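Long-range contacts in LDL receptor adaptor protein (Rattus norvegicus, PDB 3SO6), which is a clathrin adaptor whose phosphotyrosine-binding (PTB) domain recognises the NPXY motif of the LDL receptor and which is required for its efficient endocytosis in polarized cells: residues 85-90 against 102-107; 28-33 against 80-85. All coordinates share one frame; numbering follows the deposited sequence.

Interaction 1: residues 85-90 against 102-107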
ATOM      1  N   LYS A  85      -2.027 -12.131  -7.306  1.00 12.02           N
ATOM      2  CA  LYS A  85      -1.616 -12.317  -5.886  1.00 11.38           C
ATOM      3  C   LYS A  85      -0.974 -11.060  -5.345  1.00  9.85           C
ATOM      4  O   LYS A  85      -0.488 -11.073  -4.188  1.00 10.84           O
ATOM      5  CB  LYS A  85      -0.647 -13.489  -5.728  1.00 13.27           C
ATOM      6  CG  LYS A  85      -1.302 -14.801  -6.140  1.00 14.87           C
ATOM      7  CD  LYS A  85      -0.239 -15.936  -6.242  1.00 17.88           C
ATOM      8  CE  LYS A  85      -0.750 -17.193  -6.928  1.00 19.14           C
ATOM      9  NZ  LYS A  85       0.372 -18.207  -6.912  1.00 20.70           N
ATOM     10  N   VAL A  86      -0.957  -9.962  -6.118  1.00 10.30           N
ATOM     11  CA  VAL A  86      -0.191  -8.744  -5.651  1.00 10.40           C
ATOM     12  C   VAL A  86      -1.138  -7.670  -5.141  1.00  8.92           C
ATOM     13  O   VAL A  86      -2.117  -7.349  -5.819  1.00 10.38           O
ATOM     14  CB  VAL A  86       0.694  -8.193  -6.804  1.00  9.51           C
ATOM     15  CG1 VAL A  86       1.380  -6.888  -6.414  1.00 11.64           C
ATOM     16  CG2 VAL A  86       1.711  -9.291  -7.254  1.00 11.86           C
ATOM     17  N   PHE A  87      -0.807  -7.211  -3.944  1.00  8.86           N
ATOM     18  CA  PHE A  87      -1.394  -5.987  -3.409  1.00  9.04           C
ATOM     19  C   PHE A  87      -0.356  -4.856  -3.572  1.00  8.01           C
ATOM     20  O   PHE A  87       0.848  -5.092  -3.299  1.00  9.58           O
ATOM     21  CB  PHE A  87      -1.683  -6.206  -1.926  1.00 10.02           C
ATOM     22  CG  PHE A  87      -1.886  -4.879  -1.204  1.00  9.40           C
ATOM     23  CD1 PHE A  87      -3.061  -4.124  -1.388  1.00  9.65           C
ATOM     24  CD2 PHE A  87      -0.879  -4.353  -0.376  1.00 10.99           C
ATOM     25  CE1 PHE A  87      -3.222  -2.878  -0.776  1.00 11.76           C
ATOM     26  CE2 PHE A  87      -1.021  -3.076   0.154  1.00 12.80           C
ATOM     27  CZ  PHE A  87      -2.180  -2.354  -0.012  1.00 13.88           C
ATOM     28  N   ALA A  88      -0.797  -3.667  -3.962  1.00  7.83           N
ATOM     29  CA  ALA A  88       0.149  -2.559  -4.045  1.00  8.56           C
ATOM     30  C   ALA A  88      -0.535  -1.282  -3.587  1.00  8.58           C
ATOM     31  O   ALA A  88      -1.784  -1.100  -3.692  1.00  9.45           O
ATOM     32  CB  ALA A  88       0.749  -2.410  -5.476  1.00  9.26           C
ATOM     33  N   TYR A  89       0.278  -0.351  -3.140  1.00 10.11           N
ATOM     34  CA  TYR A  89      -0.212   1.033  -2.905  1.00 10.16           C
ATOM     35  C   TYR A  89       0.645   2.044  -3.561  1.00  9.71           C
ATOM     36  O   TYR A  89       1.828   1.731  -3.886  1.00 11.09           O
ATOM     37  CB  TYR A  89      -0.421   1.307  -1.400  1.00 12.08           C
ATOM     38  CG  TYR A  89       0.844   1.372  -0.581  1.00 11.85           C
ATOM     39  CD1 TYR A  89       1.601   2.553  -0.567  1.00 13.42           C
ATOM     40  CD2 TYR A  89       1.351   0.253   0.086  1.00 13.50           C
ATOM     41  CE1 TYR A  89       2.779   2.644   0.113  1.00 14.57           C
ATOM     42  CE2 TYR A  89       2.584   0.336   0.848  1.00 14.54           C
ATOM     43  CZ  TYR A  89       3.261   1.557   0.825  1.00 14.43           C
ATOM     44  OH  TYR A  89       4.459   1.641   1.511  1.00 18.14           O
ATOM     45  N   ILE A  90       0.117   3.236  -3.801  1.00 10.82           N
ATOM     46  CA  ILE A  90       0.943   4.361  -4.287  1.00 10.56           C
ATOM     47  C   ILE A  90       0.971   5.360  -3.091  1.00 11.53           C
ATOM     48  O   ILE A  90      -0.117   5.689  -2.536  1.00 11.76           O
ATOM     49  CB  ILE A  90       0.375   4.996  -5.544  1.00 11.86           C
ATOM     50  CG1 ILE A  90       0.355   3.946  -6.684  1.00 13.65           C
ATOM     51  CG2 ILE A  90       1.195   6.182  -5.970  1.00 14.51           C
ATOM     52  CD1 ILE A  90      -0.346   4.389  -7.976  1.00 14.34           C
ATOM     53  N   HIS A 102       4.529   0.682  -4.118  1.00 10.78           N
ATOM     54  CA  HIS A 102       5.119  -0.407  -3.366  1.00 10.95           C
ATOM     55  C   HIS A 102       4.236  -1.666  -3.464  1.00 10.49           C
ATOM     56  O   HIS A 102       3.012  -1.584  -3.263  1.00 11.71           O
ATOM     57  CB  HIS A 102       5.264  -0.069  -1.872  1.00 12.84           C
ATOM     58  CG  HIS A 102       6.232   1.048  -1.607  1.00 13.08           C
ATOM     59  ND1 HIS A 102       7.525   0.838  -1.183  1.00 17.01           N
ATOM     60  CD2 HIS A 102       6.094   2.394  -1.748  1.00 17.87           C
ATOM     61  CE1 HIS A 102       8.126   2.005  -1.013  1.00 16.10           C
ATOM     62  NE2 HIS A 102       7.301   2.970  -1.389  1.00 18.62           N
ATOM     63  N   ALA A 103       4.831  -2.810  -3.883  1.00  9.80           N
ATOM     64  CA  ALA A 103       4.077  -4.005  -4.173  1.00  9.00           C
ATOM     65  C   ALA A 103       4.462  -5.167  -3.274  1.00  9.09           C
ATOM     66  O   ALA A 103       5.646  -5.320  -2.927  1.00 10.75           O
ATOM     67  CB  ALA A 103       4.211  -4.388  -5.643  1.00 11.07           C
ATOM     68  N   PHE A 104       3.438  -5.959  -2.902  1.00  9.50           N
ATOM     69  CA  PHE A 104       3.604  -7.048  -1.984  1.00  9.98           C
ATOM     70  C   PHE A 104       2.961  -8.288  -2.560  1.00  9.23           C
ATOM     71  O   PHE A 104       1.840  -8.260  -3.116  1.00 10.68           O
ATOM     72  CB  PHE A 104       2.902  -6.709  -0.638  1.00  9.42           C
ATOM     73  CG  PHE A 104       3.424  -5.429  -0.038  1.00 11.39           C
ATOM     74  CD1 PHE A 104       2.984  -4.189  -0.495  1.00 12.81           C
ATOM     75  CD2 PHE A 104       4.453  -5.480   0.974  1.00 11.54           C
ATOM     76  CE1 PHE A 104       3.554  -3.009   0.054  1.00 11.92           C
ATOM     77  CE2 PHE A 104       4.990  -4.297   1.496  1.00 14.04           C
ATOM     78  CZ  PHE A 104       4.542  -3.083   0.996  1.00 13.62           C
ATOM     79  N   LEU A 105       3.648  -9.416  -2.411  1.00 11.01           N
ATOM     80  CA  LEU A 105       3.158 -10.690  -2.903  1.00 11.43           C
ATOM     81  C   LEU A 105       2.435 -11.414  -1.735  1.00 12.76           C
ATOM     82  O   LEU A 105       2.986 -11.531  -0.607  1.00 13.45           O
ATOM     83  CB  LEU A 105       4.331 -11.551  -3.327  1.00 12.01           C
ATOM     84  CG  LEU A 105       3.916 -12.911  -3.876  1.00 14.25           C
ATOM     85  CD1 LEU A 105       3.232 -12.847  -5.247  1.00 14.01           C
ATOM     86  CD2 LEU A 105       5.200 -13.749  -4.116  1.00 17.05           C
ATOM     87  N   CYS A 106       1.194 -11.821  -2.020  1.00 12.71           N
ATOM     88  CA  CYS A 106       0.359 -12.542  -1.069  1.00 12.53           C
ATOM     89  C   CYS A 106       0.410 -14.008  -1.488  1.00 14.68           C
ATOM     90  O   CYS A 106       0.739 -14.370  -2.621  1.00 15.72           O
ATOM     91  CB  CYS A 106      -1.071 -12.003  -1.104  1.00 13.62           C
ATOM     92  SG  CYS A 106      -1.124 -10.195  -0.829  1.00 13.37           S
ATOM     93  N   THR A 107      -0.041 -14.875  -0.607  1.00 16.81           N
ATOM     94  CA  THR A 107      -0.165 -16.305  -0.981  1.00 18.59           C
ATOM     95  C   THR A 107      -1.213 -16.605  -2.004  1.00 19.04           C
ATOM     96  O   THR A 107      -1.068 -17.596  -2.803  1.00 21.80           O
ATOM     97  CB  THR A 107      -0.391 -17.198   0.283  1.00 20.27           C
ATOM     98  OG1 THR A 107      -1.479 -16.614   1.020  1.00 24.22           O
ATOM     99  CG2 THR A 107       0.817 -17.087   1.168  1.00 21.80           C
TER
HETATM  100  O   HOH W   1       1.163 -18.817  -4.119  1.00 30.25           O

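Interaction 2: residues 28-33 against 80-85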
ATOM      1  N   ALA A  28       3.136  -0.373 -12.995  1.00 10.59           N
ATOM      2  CA  ALA A  28       4.137  -0.357 -11.920  1.00 10.58           C
ATOM      3  C   ALA A  28       4.317  -1.802 -11.423  1.00 10.18           C
ATOM      4  O   ALA A  28       5.438  -2.220 -11.176  1.00 11.16           O
ATOM      5  CB  ALA A  28       3.723   0.518 -10.761  1.00 11.66           C
ATOM      6  N   VAL A  29       3.204  -2.468 -11.165  1.00  9.78           N
ATOM      7  CA  VAL A  29       3.265  -3.818 -10.633  1.00  9.16           C
ATOM      8  C   VAL A  29       3.973  -4.692 -11.678  1.00 10.35           C
ATOM      9  O   VAL A  29       4.782  -5.551 -11.296  1.00 10.85           O
ATOM     10  CB  VAL A  29       1.853  -4.387 -10.275  1.00  9.80           C
ATOM     11  CG1 VAL A  29       1.894  -5.960 -10.081  1.00 10.81           C
ATOM     12  CG2 VAL A  29       1.318  -3.692  -9.029  1.00 11.52           C
ATOM     13  N   LYS A  30       3.705  -4.518 -12.988  1.00 10.57           N
ATOM     14  CA  LYS A  30       4.391  -5.327 -13.976  1.00 12.13           C
ATOM     15  C   LYS A  30       5.914  -5.154 -13.840  1.00 11.55           C
ATOM     16  O   LYS A  30       6.678  -6.131 -13.893  1.00 12.73           O
ATOM     17  CB  LYS A  30       3.867  -4.934 -15.411  1.00 14.22           C
ATOM     18  CG  LYS A  30       4.603  -5.561 -16.578  1.00 19.48           C
ATOM     19  CD  LYS A  30       4.171  -4.980 -17.985  1.00 26.38           C
ATOM     20  CE  LYS A  30       4.430  -5.941 -19.180  1.00 32.26           C
ATOM     21  NZ  LYS A  30       3.494  -7.172 -19.072  1.00 33.59           N
ATOM     22  N   ARG A  31       6.375  -3.907 -13.674  1.00 12.00           N
ATOM     23  CA  ARG A  31       7.784  -3.635 -13.590  1.00 13.17           C
ATOM     24  C   ARG A  31       8.367  -4.237 -12.337  1.00 11.36           C
ATOM     25  O   ARG A  31       9.479  -4.840 -12.390  1.00 12.54           O
ATOM     26  CB  ARG A  31       8.008  -2.084 -13.458  1.00 15.87           C
ATOM     27  CG  ARG A  31       7.848  -1.230 -14.681  1.00 21.48           C
ATOM     28  CD  ARG A  31       8.450   0.160 -14.541  1.00 22.74           C
ATOM     29  NE  ARG A  31       7.726   1.054 -13.619  1.00 20.30           N
ATOM     30  CZ  ARG A  31       6.582   1.717 -13.900  1.00 17.46           C
ATOM     31  NH1 ARG A  31       5.885   1.463 -14.990  1.00 20.61           N
ATOM     32  NH2 ARG A  31       6.085   2.602 -13.054  1.00 20.16           N
ATOM     33  N   ILE A  32       7.688  -4.031 -11.188  1.00 10.37           N
ATOM     34  CA  ILE A  32       8.253  -4.493  -9.932  1.00 10.83           C
ATOM     35  C   ILE A  32       8.317  -6.025  -9.960  1.00  9.94           C
ATOM     36  O   ILE A  32       9.306  -6.593  -9.499  1.00 10.83           O
ATOM     37  CB  ILE A  32       7.315  -4.010  -8.771  1.00  9.91           C
ATOM     38  CG1 ILE A  32       7.368  -2.483  -8.610  1.00 11.83           C
ATOM     39  CG2 ILE A  32       7.698  -4.708  -7.481  1.00 12.47           C
ATOM     40  CD1 ILE A  32       6.213  -1.961  -7.738  1.00 12.30           C
ATOM     41  N   VAL A  33       7.276  -6.684 -10.402  1.00 10.18           N
ATOM     42  CA  VAL A  33       7.298  -8.165 -10.441  1.00 10.96           C
ATOM     43  C   VAL A  33       8.435  -8.685 -11.347  1.00  9.43           C
ATOM     44  O   VAL A  33       9.133  -9.608 -10.982  1.00 10.46           O
ATOM     45  CB  VAL A  33       5.911  -8.731 -10.918  1.00 10.46           C
ATOM     46  CG1 VAL A  33       6.016 -10.142 -11.258  1.00 12.97           C
ATOM     47  CG2 VAL A  33       4.852  -8.497  -9.844  1.00 13.22           C
ATOM     48  N   ASP A  80      -3.978  -6.254  -7.857  1.00 11.67           N
ATOM     49  CA  ASP A  80      -3.702  -6.147  -9.337  1.00 12.59           C
ATOM     50  C   ASP A  80      -4.502  -7.159 -10.161  1.00 12.67           C
ATOM     51  O   ASP A  80      -4.761  -8.279  -9.710  1.00 13.40           O
ATOM     52  CB  ASP A  80      -2.173  -6.336  -9.538  1.00 11.92           C
ATOM     53  CG  ASP A  80      -1.726  -5.936 -10.907  1.00 13.25           C
ATOM     54  OD1 ASP A  80      -1.853  -4.759 -11.244  1.00 13.88           O
ATOM     55  OD2 ASP A  80      -1.227  -6.805 -11.660  1.00 14.08           O
ATOM     56  N   LYS A  81      -4.924  -6.742 -11.364  1.00 12.55           N
ATOM     57  CA  LYS A  81      -5.666  -7.677 -12.242  1.00 13.93           C
ATOM     58  C   LYS A  81      -4.778  -8.758 -12.823  1.00 15.11           C
ATOM     59  O   LYS A  81      -5.096  -9.950 -12.724  1.00 16.66           O
ATOM     60  CB  LYS A  81      -6.274  -6.894 -13.401  1.00 15.95           C
ATOM     61  CG  LYS A  81      -7.148  -7.750 -14.335  1.00 18.41           C
ATOM     62  CD  LYS A  81      -7.671  -6.888 -15.502  1.00 23.47           C
ATOM     63  CE  LYS A  81      -8.365  -7.776 -16.531  1.00 28.98           C
ATOM     64  NZ  LYS A  81      -8.727  -6.949 -17.754  1.00 35.06           N
ATOM     65  N   MET A  82      -3.688  -8.379 -13.496  0.50 14.29           N
ATOM     66  CA  MET A  82      -2.843  -9.372 -14.152  0.50 14.68           C
ATOM     67  C   MET A  82      -2.142 -10.245 -13.113  0.50 13.33           C
ATOM     68  O   MET A  82      -2.139 -11.483 -13.215  0.50 13.50           O
ATOM     69  CB  MET A  82      -1.807  -8.663 -15.031  0.50 16.99           C
ATOM     70  CG  MET A  82      -0.723  -9.587 -15.546  0.50 18.44           C
ATOM     71  SD  MET A  82       0.066  -8.989 -17.024  0.50 27.22           S
ATOM     72  CE  MET A  82      -1.285  -9.302 -18.128  0.50 21.17           C
ATOM     73  N   HIS A  83      -1.490  -9.615 -12.148  1.00 12.56           N
ATOM     74  CA  HIS A  83      -0.650 -10.346 -11.162  1.00 11.61           C
ATOM     75  C   HIS A  83      -1.518 -10.419  -9.920  1.00 11.76           C
ATOM     76  O   HIS A  83      -1.410  -9.578  -9.003  1.00 11.48           O
ATOM     77  CB  HIS A  83       0.652  -9.589 -10.926  1.00 12.82           C
ATOM     78  CG  HIS A  83       1.520  -9.558 -12.135  1.00 14.01           C
ATOM     79  ND1 HIS A  83       2.257 -10.668 -12.549  1.00 18.91           N
ATOM     80  CD2 HIS A  83       1.778  -8.573 -13.039  1.00 18.32           C
ATOM     81  CE1 HIS A  83       2.920 -10.359 -13.661  1.00 19.31           C
ATOM     82  NE2 HIS A  83       2.596  -9.123 -14.009  1.00 19.23           N
ATOM     83  N   ASP A  84      -2.485 -11.338  -9.941  1.00 12.77           N
ATOM     84  CA  ASP A  84      -3.605 -11.275  -8.990  1.00 13.38           C
ATOM     85  C   ASP A  84      -3.274 -11.688  -7.567  1.00 11.97           C
ATOM     86  O   ASP A  84      -4.132 -11.518  -6.670  1.00 13.23           O
ATOM     87  CB  ASP A  84      -4.837 -11.952  -9.544  1.00 15.64           C
ATOM     88  CG  ASP A  84      -4.716 -13.480  -9.613  1.00 20.48           C
ATOM     89  OD1 ASP A  84      -3.697 -14.078  -9.197  1.00 22.17           O
ATOM     90  OD2 ASP A  84      -5.691 -14.090 -10.047  1.00 21.80           O
ATOM     91  N   LYS A  85      -2.027 -12.131  -7.306  1.00 12.02           N
ATOM     92  CA  LYS A  85      -1.616 -12.317  -5.886  1.00 11.38           C
ATOM     93  C   LYS A  85      -0.974 -11.060  -5.345  1.00  9.85           C
ATOM     94  O   LYS A  85      -0.488 -11.073  -4.188  1.00 10.84           O
ATOM     95  CB  LYS A  85      -0.647 -13.489  -5.728  1.00 13.27           C
ATOM     96  CG  LYS A  85      -1.302 -14.801  -6.140  1.00 14.87           C
ATOM     97  CD  LYS A  85      -0.239 -15.936  -6.242  1.00 17.88           C
ATOM     98  CE  LYS A  85      -0.750 -17.193  -6.928  1.00 19.14           C
ATOM     99  NZ  LYS A  85       0.372 -18.207  -6.912  1.00 20.70           N
TER
HETATM  100  O   HOH W   2       3.660  -8.687 -16.574  1.00 31.12           O

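Interaction 1: residues 85-90 against 102-107
Y89 and H102 face each other across an antiparallel pair of strands, tied backbone to backbone in both directions: H102 N gives to Y89 O at 2.9 Å, and Y89 N to H102 O. Their rings are nearly parallel, planes at 19°, but slid apart, so H102 lays its CB rather than its imidazole over a face of the tyrosine, while Y89 OH sits above the rim of the imidazole. Y89 gets there with CG between the backbone N and carbonyl carbon (chi1 69°), which swings the ring toward its neighbour strand and also brings Y89 CE2 to 3.6 Å from F104 CE1, at the edge of the phenylalanine ring. The next hydrogen-bonded pair, F87 with F104, repeats the double grip, F104 N reaching F87 O at 2.8 Å, and the two side chains run side by side with F87 CD2 3.9 Å from F104 CD1. Flat rings suit this face: they touch one another and still reach Y10, L57 and helix 109-131. On the other face, with V86 and L105, A88 and A103 form a non-hydrogen-bonded pair, CA atoms 4.2 Å apart, whose small side chains probably let helix 22-38 come close. Past the strand ends C106 N still holds K85 O, and a water joins K85 NZ to T107 O. Further out, E100 OE1 and Y10 OH bond the two nitrogens of H102, fixing the ring's rotation. The two strands form the hairpin 86-92/99-105, with F87 against helix 109-131, V86 and the alanines against helix 22-38, and strands 74-79 and 4-16 alongside.

Interaction 2: residues 28-33 against 80-85
H83 turns its ring toward helix 22-38 with CG anti to the carbonyl carbon (chi1 -66°), and V33 meets it with CG1 anti to the backbone N; CG1 makes the CH-pi contact, with CG2 above the rim of the same face. V33 CG1 stands 4.2 Å from the centroid of the H83 ring, 26° off the normal. V29, one turn earlier on the helix, sends its CG1 to H83 CB at 3.9 Å and, on the D80 side, to OD2 of the carboxylate at 3.6 Å. Valines suit these places: branching at CB puts two methyls close to the helix, and V29 CG1 can meet both D80 and H83. In the conformer given, M82 CG lies above the rim of the opposite face of the imidazole. At the edge of the ring, a water in its plane lies 2.8 Å from H83 NE2 and 2.9 Å from K30 NZ, linking the helix to the loop without a direct hydrogen bond between them. D80 shapes the loop itself: its OD2 accepts from H83 N at 2.9 Å, with an N-H...O angle of 163°, an Asx motif in which an aspartate ties down the backbone three residues on. Without the carboxylate, as with an alanine here, H83 N would probably lose this acceptor and V29 CG1 one of the groups packed on it, freeing the histidine to shift away from the helix. This loop joins strands 74-79 and 86-92; helix 22-38 lies across from it, its V29 and V33 also packing on V86 of strand 86-92 and its A28 and I32 on strands 4-16 and 99-105.

How the interactions relate
Interactions 1 and 2 share K85, the residue where the loop of interaction 2 passes into the hairpin of interaction 1, and their centres lie about 8 Å apart. They meet directly on the valine and alanine face of the sheet: V86 CG1 is 3.8 Å from V29 CG1, and A103 CB is 3.8 Å from I32 CD1. V29 therefore serves both: its CG1 meets both the loop and V86, and its CG2 packs on A88 CB. A probable hydrogen bond between V86 O and D80 N, 3.0 Å, ties the strand to the start of the loop. Neither contact is centred on the bound receptor peptide, though K81 of the loop packs on one of its polar side chains.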